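Local coordinates for Exo-1,3/1,4-beta-glucanase (Pseudoalteromonas sp., PDB 3RRX), which probably hydrolyses beta-1,3- and beta-1,4-linked glucans from their ends, as an exo-acting glycoside hydrolase of family 3, at residues Ser406-Lys411 with Pro524-Phe529; Ser414-Ala419 with Val482-Ile487. The protein carries 1 engineered substitution. All coordinates share one frame; numbering follows the deposited sequence.

Interaction 1: residues Ser406-Lys411 with Pro524-Phe529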
ATOM      1  N   SER A 406     -14.060  31.733  -4.240  1.00 20.94           N
ATOM      2  CA  SER A 406     -13.019  31.623  -3.219  1.00 21.65           C
ATOM      3  C   SER A 406     -13.578  31.421  -1.816  1.00 21.32           C
ATOM      4  O   SER A 406     -13.166  32.091  -0.864  1.00 23.15           O
ATOM      5  CB  SER A 406     -12.115  32.858  -3.245  1.00 22.83           C
ATOM      6  OG  SER A 406     -11.503  32.997  -4.511  1.00 31.03           O
ATOM      7  N   ILE A 407     -14.517  30.496  -1.675  1.00 19.67           N
ATOM      8  CA  ILE A 407     -15.091  30.237  -0.361  1.00 17.30           C
ATOM      9  C   ILE A 407     -14.029  29.666   0.596  1.00 19.47           C
ATOM     10  O   ILE A 407     -14.046  29.941   1.797  1.00 17.15           O
ATOM     11  CB  ILE A 407     -16.337  29.326  -0.460  1.00 17.91           C
ATOM     12  CG1 ILE A 407     -16.965  29.114   0.918  1.00 22.49           C
ATOM     13  CG2 ILE A 407     -15.997  28.005  -1.144  1.00 19.46           C
ATOM     14  CD1 ILE A 407     -18.224  28.281   0.881  1.00 25.01           C
ATOM     15  N   LEU A 408     -13.092  28.889   0.056  1.00 18.32           N
ATOM     16  CA  LEU A 408     -11.920  28.452   0.817  1.00 17.65           C
ATOM     17  C   LEU A 408     -10.780  29.438   0.596  1.00 17.25           C
ATOM     18  O   LEU A 408     -10.630  29.972  -0.502  1.00 19.58           O
ATOM     19  CB  LEU A 408     -11.468  27.057   0.356  1.00 12.60           C
ATOM     20  CG  LEU A 408     -12.364  25.877   0.740  1.00 16.77           C
ATOM     21  CD1 LEU A 408     -11.847  24.583   0.105  1.00 14.39           C
ATOM     22  CD2 LEU A 408     -12.450  25.746   2.278  1.00 14.24           C
ATOM     23  N   PRO A 409      -9.949  29.669   1.623  1.00 19.88           N
ATOM     24  CA  PRO A 409     -10.021  29.064   2.958  1.00 17.11           C
ATOM     25  C   PRO A 409     -11.056  29.743   3.844  1.00 20.75           C
ATOM     26  O   PRO A 409     -11.378  30.920   3.666  1.00 18.88           O
ATOM     27  CB  PRO A 409      -8.617  29.303   3.521  1.00 20.65           C
ATOM     28  CG  PRO A 409      -8.171  30.577   2.868  1.00 20.38           C
ATOM     29  CD  PRO A 409      -8.767  30.542   1.475  1.00 17.49           C
ATOM     30  N   ILE A 410     -11.582  28.985   4.794  1.00 19.80           N
ATOM     31  CA  ILE A 410     -12.624  29.472   5.682  1.00 17.80           C
ATOM     32  C   ILE A 410     -12.006  30.102   6.918  1.00 19.86           C
ATOM     33  O   ILE A 410     -11.108  29.522   7.525  1.00 17.29           O
ATOM     34  CB  ILE A 410     -13.523  28.313   6.137  1.00 17.10           C
ATOM     35  CG1 ILE A 410     -14.297  27.746   4.951  1.00 16.56           C
ATOM     36  CG2 ILE A 410     -14.466  28.762   7.263  1.00 18.54           C
ATOM     37  CD1 ILE A 410     -14.762  26.322   5.165  1.00 18.23           C
ATOM     38  N   LYS A 411     -12.484  31.286   7.292  1.00 19.06           N
ATOM     39  CA  LYS A 411     -12.060  31.913   8.546  1.00 21.78           C
ATOM     40  C   LYS A 411     -12.263  30.969   9.728  1.00 17.75           C
ATOM     41  O   LYS A 411     -13.371  30.501   9.966  1.00 19.69           O
ATOM     42  CB  LYS A 411     -12.850  33.201   8.796  1.00 26.65           C
ATOM     43  CG  LYS A 411     -12.504  34.343   7.861  1.00 33.41           C
ATOM     44  CD  LYS A 411     -11.102  34.865   8.126  1.00 39.77           C
ATOM     45  CE  LYS A 411     -10.776  36.063   7.237  1.00 48.51           C
ATOM     46  NZ  LYS A 411     -11.582  37.269   7.598  1.00 56.36           N
ATOM     47  N   PRO A 524     -23.620  27.917   2.377  1.00 17.48           N
ATOM     48  CA  PRO A 524     -22.462  27.640   1.519  1.00 19.94           C
ATOM     49  C   PRO A 524     -21.866  26.283   1.884  1.00 19.03           C
ATOM     50  O   PRO A 524     -21.703  25.995   3.066  1.00 17.48           O
ATOM     51  CB  PRO A 524     -21.482  28.754   1.885  1.00 18.73           C
ATOM     52  CG  PRO A 524     -22.318  29.821   2.507  1.00 22.21           C
ATOM     53  CD  PRO A 524     -23.432  29.124   3.195  1.00 20.58           C
ATOM     54  N   VAL A 525     -21.543  25.470   0.882  1.00 18.04           N
ATOM     55  CA  VAL A 525     -21.148  24.082   1.118  1.00 13.03           C
ATOM     56  C   VAL A 525     -19.741  23.794   0.608  1.00 16.35           C
ATOM     57  O   VAL A 525     -19.449  24.019  -0.557  1.00 14.70           O
ATOM     58  CB  VAL A 525     -22.126  23.114   0.428  1.00 16.22           C
ATOM     59  CG1 VAL A 525     -21.516  21.725   0.305  1.00 16.80           C
ATOM     60  CG2 VAL A 525     -23.476  23.084   1.175  1.00 17.72           C
ATOM     61  N   VAL A 526     -18.872  23.313   1.499  1.00 15.07           N
ATOM     62  CA  VAL A 526     -17.549  22.837   1.117  1.00 14.64           C
ATOM     63  C   VAL A 526     -17.514  21.322   1.263  1.00 15.88           C
ATOM     64  O   VAL A 526     -17.650  20.792   2.374  1.00 15.52           O
ATOM     65  CB  VAL A 526     -16.441  23.431   2.013  1.00 14.57           C
ATOM     66  CG1 VAL A 526     -15.107  22.722   1.749  1.00 12.34           C
ATOM     67  CG2 VAL A 526     -16.306  24.931   1.782  1.00 13.81           C
ATOM     68  N   THR A 527     -17.338  20.615   0.153  1.00 14.25           N
ATOM     69  CA  THR A 527     -17.386  19.161   0.198  1.00 13.28           C
ATOM     70  C   THR A 527     -15.989  18.556   0.259  1.00 12.07           C
ATOM     71  O   THR A 527     -15.126  18.879  -0.564  1.00 11.27           O
ATOM     72  CB  THR A 527     -18.162  18.591  -1.005  1.00 16.09           C
ATOM     73  OG1 THR A 527     -19.532  19.004  -0.910  1.00 12.36           O
ATOM     74  CG2 THR A 527     -18.082  17.055  -1.024  1.00 13.83           C
ATOM     75  N   VAL A 528     -15.763  17.709   1.256  1.00 12.02           N
ATOM     76  CA  VAL A 528     -14.517  16.947   1.352  1.00 11.01           C
ATOM     77  C   VAL A 528     -14.822  15.498   0.984  1.00 12.16           C
ATOM     78  O   VAL A 528     -15.568  14.815   1.687  1.00 12.37           O
ATOM     79  CB  VAL A 528     -13.904  17.002   2.770  1.00 11.63           C
ATOM     80  CG1 VAL A 528     -12.615  16.150   2.832  1.00 10.17           C
ATOM     81  CG2 VAL A 528     -13.609  18.442   3.173  1.00 11.73           C
ATOM     82  N   PHE A 529     -14.237  15.038  -0.117  1.00 10.44           N
ATOM     83  CA  PHE A 529     -14.590  13.761  -0.716  1.00 10.11           C
ATOM     84  C   PHE A 529     -13.508  12.711  -0.426  1.00 13.07           C
ATOM     85  O   PHE A 529     -12.359  12.848  -0.863  1.00 10.94           O
ATOM     86  CB  PHE A 529     -14.753  13.974  -2.231  1.00 12.04           C
ATOM     87  CG  PHE A 529     -15.289  12.785  -2.977  1.00 11.15           C
ATOM     88  CD1 PHE A 529     -16.570  12.308  -2.724  1.00 10.47           C
ATOM     89  CD2 PHE A 529     -14.523  12.166  -3.955  1.00 10.49           C
ATOM     90  CE1 PHE A 529     -17.074  11.229  -3.423  1.00 13.58           C
ATOM     91  CE2 PHE A 529     -15.024  11.081  -4.670  1.00 14.75           C
ATOM     92  CZ  PHE A 529     -16.300  10.607  -4.399  1.00 11.27           C
TER

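Interaction 2: residues Ser414-Ala419 with Val482-Ile487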
ATOM      1  N   SER A 414     -15.081  31.500  12.273  1.00 19.52           N
ATOM      2  CA  SER A 414     -16.464  31.443  11.802  1.00 19.01           C
ATOM      3  C   SER A 414     -17.299  30.464  12.617  1.00 18.70           C
ATOM      4  O   SER A 414     -16.780  29.740  13.471  1.00 20.62           O
ATOM      5  CB  SER A 414     -16.518  30.997  10.332  1.00 24.23           C
ATOM      6  OG  SER A 414     -15.731  31.824   9.498  1.00 31.55           O
ATOM      7  N   ARG A 415     -18.592  30.426  12.320  1.00 18.18           N
ATOM      8  CA  ARG A 415     -19.463  29.373  12.829  1.00 20.62           C
ATOM      9  C   ARG A 415     -19.614  28.302  11.754  1.00 22.86           C
ATOM     10  O   ARG A 415     -20.159  28.559  10.670  1.00 16.84           O
ATOM     11  CB  ARG A 415     -20.833  29.924  13.210  1.00 19.85           C
ATOM     12  CG  ARG A 415     -21.785  28.864  13.738  1.00 23.76           C
ATOM     13  CD  ARG A 415     -23.154  29.452  14.041  0.50 27.77           C
ATOM     14  NE  ARG A 415     -23.057  30.677  14.831  0.50 31.04           N
ATOM     15  CZ  ARG A 415     -23.113  30.723  16.156  0.50 39.77           C
ATOM     16  NH1 ARG A 415     -23.265  29.607  16.859  0.50 37.89           N
ATOM     17  NH2 ARG A 415     -23.018  31.889  16.784  0.50 42.20           N
ATOM     18  N   ILE A 416     -19.128  27.104  12.060  1.00 17.81           N
ATOM     19  CA  ILE A 416     -19.051  26.034  11.072  1.00 16.93           C
ATOM     20  C   ILE A 416     -19.870  24.825  11.493  1.00 16.63           C
ATOM     21  O   ILE A 416     -19.870  24.429  12.661  1.00 18.43           O
ATOM     22  CB  ILE A 416     -17.584  25.613  10.863  1.00 16.11           C
ATOM     23  CG1 ILE A 416     -16.772  26.808  10.358  1.00 16.40           C
ATOM     24  CG2 ILE A 416     -17.468  24.412   9.901  1.00 17.87           C
ATOM     25  CD1 ILE A 416     -15.280  26.556  10.309  1.00 21.89           C
ATOM     26  N   LEU A 417     -20.584  24.254  10.534  1.00 15.00           N
ATOM     27  CA  LEU A 417     -21.231  22.963  10.718  1.00 16.23           C
ATOM     28  C   LEU A 417     -20.441  21.904   9.957  1.00 13.68           C
ATOM     29  O   LEU A 417     -20.134  22.090   8.781  1.00 16.05           O
ATOM     30  CB  LEU A 417     -22.644  23.000  10.160  1.00 15.61           C
ATOM     31  CG  LEU A 417     -23.419  21.678  10.115  1.00 19.10           C
ATOM     32  CD1 LEU A 417     -23.769  21.203  11.534  1.00 17.23           C
ATOM     33  CD2 LEU A 417     -24.688  21.864   9.291  1.00 17.87           C
ATOM     34  N   VAL A 418     -20.105  20.800  10.618  1.00 12.10           N
ATOM     35  CA  VAL A 418     -19.450  19.693   9.920  1.00 12.12           C
ATOM     36  C   VAL A 418     -20.441  18.547   9.866  1.00 14.37           C
ATOM     37  O   VAL A 418     -20.948  18.110  10.903  1.00 16.25           O
ATOM     38  CB  VAL A 418     -18.160  19.235  10.629  1.00 12.56           C
ATOM     39  CG1 VAL A 418     -17.438  18.171   9.791  1.00 12.59           C
ATOM     40  CG2 VAL A 418     -17.242  20.425  10.875  1.00 15.27           C
ATOM     41  N   ALA A 419     -20.722  18.079   8.655  1.00 14.34           N
ATOM     42  CA  ALA A 419     -21.755  17.082   8.432  1.00 12.41           C
ATOM     43  C   ALA A 419     -21.222  16.003   7.505  1.00 13.15           C
ATOM     44  O   ALA A 419     -20.079  16.078   7.047  1.00 12.55           O
ATOM     45  CB  ALA A 419     -23.016  17.749   7.814  1.00 12.73           C
ATOM     46  N   VAL A 482     -21.016  28.379   7.144  1.00 18.33           N
ATOM     47  CA  VAL A 482     -20.610  27.438   6.098  1.00 17.23           C
ATOM     48  C   VAL A 482     -20.741  26.015   6.627  1.00 20.88           C
ATOM     49  O   VAL A 482     -20.635  25.784   7.837  1.00 16.56           O
ATOM     50  CB  VAL A 482     -19.152  27.696   5.637  1.00 18.21           C
ATOM     51  CG1 VAL A 482     -18.177  27.543   6.797  1.00 17.55           C
ATOM     52  CG2 VAL A 482     -18.758  26.768   4.463  1.00 16.99           C
ATOM     53  N   ALA A 483     -21.008  25.069   5.731  1.00 16.72           N
ATOM     54  CA  ALA A 483     -21.042  23.661   6.106  1.00 15.29           C
ATOM     55  C   ALA A 483     -19.898  22.932   5.407  1.00 16.99           C
ATOM     56  O   ALA A 483     -19.746  23.031   4.189  1.00 14.22           O
ATOM     57  CB  ALA A 483     -22.376  23.033   5.732  1.00 12.30           C
ATOM     58  N   ILE A 484     -19.074  22.232   6.181  1.00 10.26           N
ATOM     59  CA  ILE A 484     -18.070  21.350   5.592  1.00 13.04           C
ATOM     60  C   ILE A 484     -18.662  19.962   5.634  1.00 14.23           C
ATOM     61  O   ILE A 484     -18.952  19.433   6.712  1.00 16.04           O
ATOM     62  CB  ILE A 484     -16.751  21.381   6.371  1.00 14.35           C
ATOM     63  CG1 ILE A 484     -16.144  22.785   6.318  1.00 13.95           C
ATOM     64  CG2 ILE A 484     -15.758  20.336   5.818  1.00 13.79           C
ATOM     65  CD1 ILE A 484     -14.907  22.954   7.191  1.00 17.17           C
ATOM     66  N   VAL A 485     -18.865  19.377   4.464  1.00 12.81           N
ATOM     67  CA  VAL A 485     -19.557  18.103   4.377  1.00 11.32           C
ATOM     68  C   VAL A 485     -18.577  17.018   3.944  1.00 14.03           C
ATOM     69  O   VAL A 485     -18.023  17.071   2.843  1.00 14.49           O
ATOM     70  CB  VAL A 485     -20.740  18.190   3.409  1.00 13.25           C
ATOM     71  CG1 VAL A 485     -21.483  16.869   3.350  1.00 15.52           C
ATOM     72  CG2 VAL A 485     -21.693  19.337   3.830  1.00 12.92           C
ATOM     73  N   VAL A 486     -18.345  16.049   4.826  1.00 13.75           N
ATOM     74  CA  VAL A 486     -17.351  15.001   4.564  1.00 10.83           C
ATOM     75  C   VAL A 486     -18.053  13.707   4.159  1.00 13.15           C
ATOM     76  O   VAL A 486     -18.754  13.083   4.965  1.00 14.78           O
ATOM     77  CB  VAL A 486     -16.458  14.715   5.786  1.00 11.12           C
ATOM     78  CG1 VAL A 486     -15.281  13.819   5.368  1.00 12.29           C
ATOM     79  CG2 VAL A 486     -15.941  16.018   6.419  1.00 13.78           C
ATOM     80  N   ILE A 487     -17.869  13.316   2.902  1.00  9.00           N
ATOM     81  CA  ILE A 487     -18.605  12.200   2.328  1.00  9.78           C
ATOM     82  C   ILE A 487     -17.621  11.361   1.537  1.00 11.31           C
ATOM     83  O   ILE A 487     -16.515  11.813   1.267  1.00 11.66           O
ATOM     84  CB  ILE A 487     -19.704  12.714   1.359  1.00 13.92           C
ATOM     85  CG1 ILE A 487     -19.071  13.510   0.217  1.00 16.78           C
ATOM     86  CG2 ILE A 487     -20.708  13.564   2.111  1.00 17.06           C
ATOM     87  CD1 ILE A 487     -20.019  13.839  -0.955  1.00 15.54           C
TER

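Interaction 1: residues Ser406-Lys411 with Pro524-Phe529
V526 projects from its strand into a cluster of three aliphatic side chains, I407, L408 and I410, supplied by the 406-411 loop. Its CG2 methyl is the shared point of the contact, lying 4.0 Å from I407 CD1, 4.0 Å from L408 CD2 and 4.0 Å from I410 CD1. The two isoleucines run antiparallel past the valine, each touching it through the end methyl, whereas L408 meets it head-on, tip to tip. The isopropyl end of L408 also lies against the other valine branch, with V526 CG1 4.1 Å from both L408 CD1 and L408 CD2. V526 CG1 stands anti to its own backbone N (chi1 170°) and CG2 beside that N, which presents both methyls to the loop. Were L408 an alanine, V526 CG1 would probably lose its cover from this loop, and a gap would be likely to open beside A546 and Y612.

I407 is fully extended (chi1 -177°, chi2 177°), and this carries CD1 out to P524, whose side chain it crosses at about a right angle. The I407 CD1 to P524 CB distance of 3.4 Å is tighter than ordinary van der Waals contact, so the methyl is pressed firmly onto the proline. Further along the loop, the L408-P409 peptide bond is cis, between the two residues L408 and I410 that both reach V526.

The same three loop residues reach the flanking strands: I407 and L408 touch A546, while I407 and I410 touch V482. V525, pointing away from the loop, packs on helix 510-520. A connecting loop thus covers the start of strand 525-530 on the V526 side, while helix 510-520 covers the V525 side, the layered hydrophobic core of an alpha/beta sheet domain, here the C-terminal domain of family 3 glycoside hydrolases.

Interaction 2: residues Ser414-Ala419 with Val482-Ile487
L417 and A419 bond alternately to V482, I484 and V486 through a regular parallel ladder. L417 N donates to V482 O at 3.1 Å, nearly straight at 173°, and L417 O accepts from I484 N at 2.8 Å. Two residues further on, A419 N reaches I484 O at 3.0 Å and A419 O receives V486 N at 2.8 Å.

Weaker CA-H...O contacts fill in between, among them A483 CA to L417 O at 3.2 Å and V418 CA to I484 O at 3.3 Å.

Apolar contacts follow on the two faces. I416 and V482 lie side by side, with I416 CG1 3.9 Å from V482 CG1. With I416 CG1 beside the backbone N (chi1 -60°), the CG2 branch is left facing I484, whose CD1 lies 4.0 Å from it. This face, with V418, packs on helix 453-463. Contacts on the opposite face are looser, as between L417 CD2 and A483 CB, and there V485 turns against helix 510-520.

Backbone polarity is thus spent within the sheet, and the side chains left to both faces are almost wholly aliphatic, which suits strands buried between helices.

How the interactions relate
Strand 482-488 joins the two interactions: it pairs with 415-419 in interaction 2 and, along its other edge, with the strand that carries V526 in interaction 1. Probable hydrogen bonds link V526 O to V485 N (2.8 Å) and V528 N to V485 O (2.8 Å), while P524 O packs on V482 CG2 at 3.3 Å. The contact centres are about 8 Å apart, and along the chain interaction 2 is nested within the loop closed by interaction 1. I410 of the 406-411 loop also rests on V482 and I484, so both contacts share one apolar layer. Both lie away from the calcium and sodium sites, in and against the mixed sheet of the family 3 C-terminal domain.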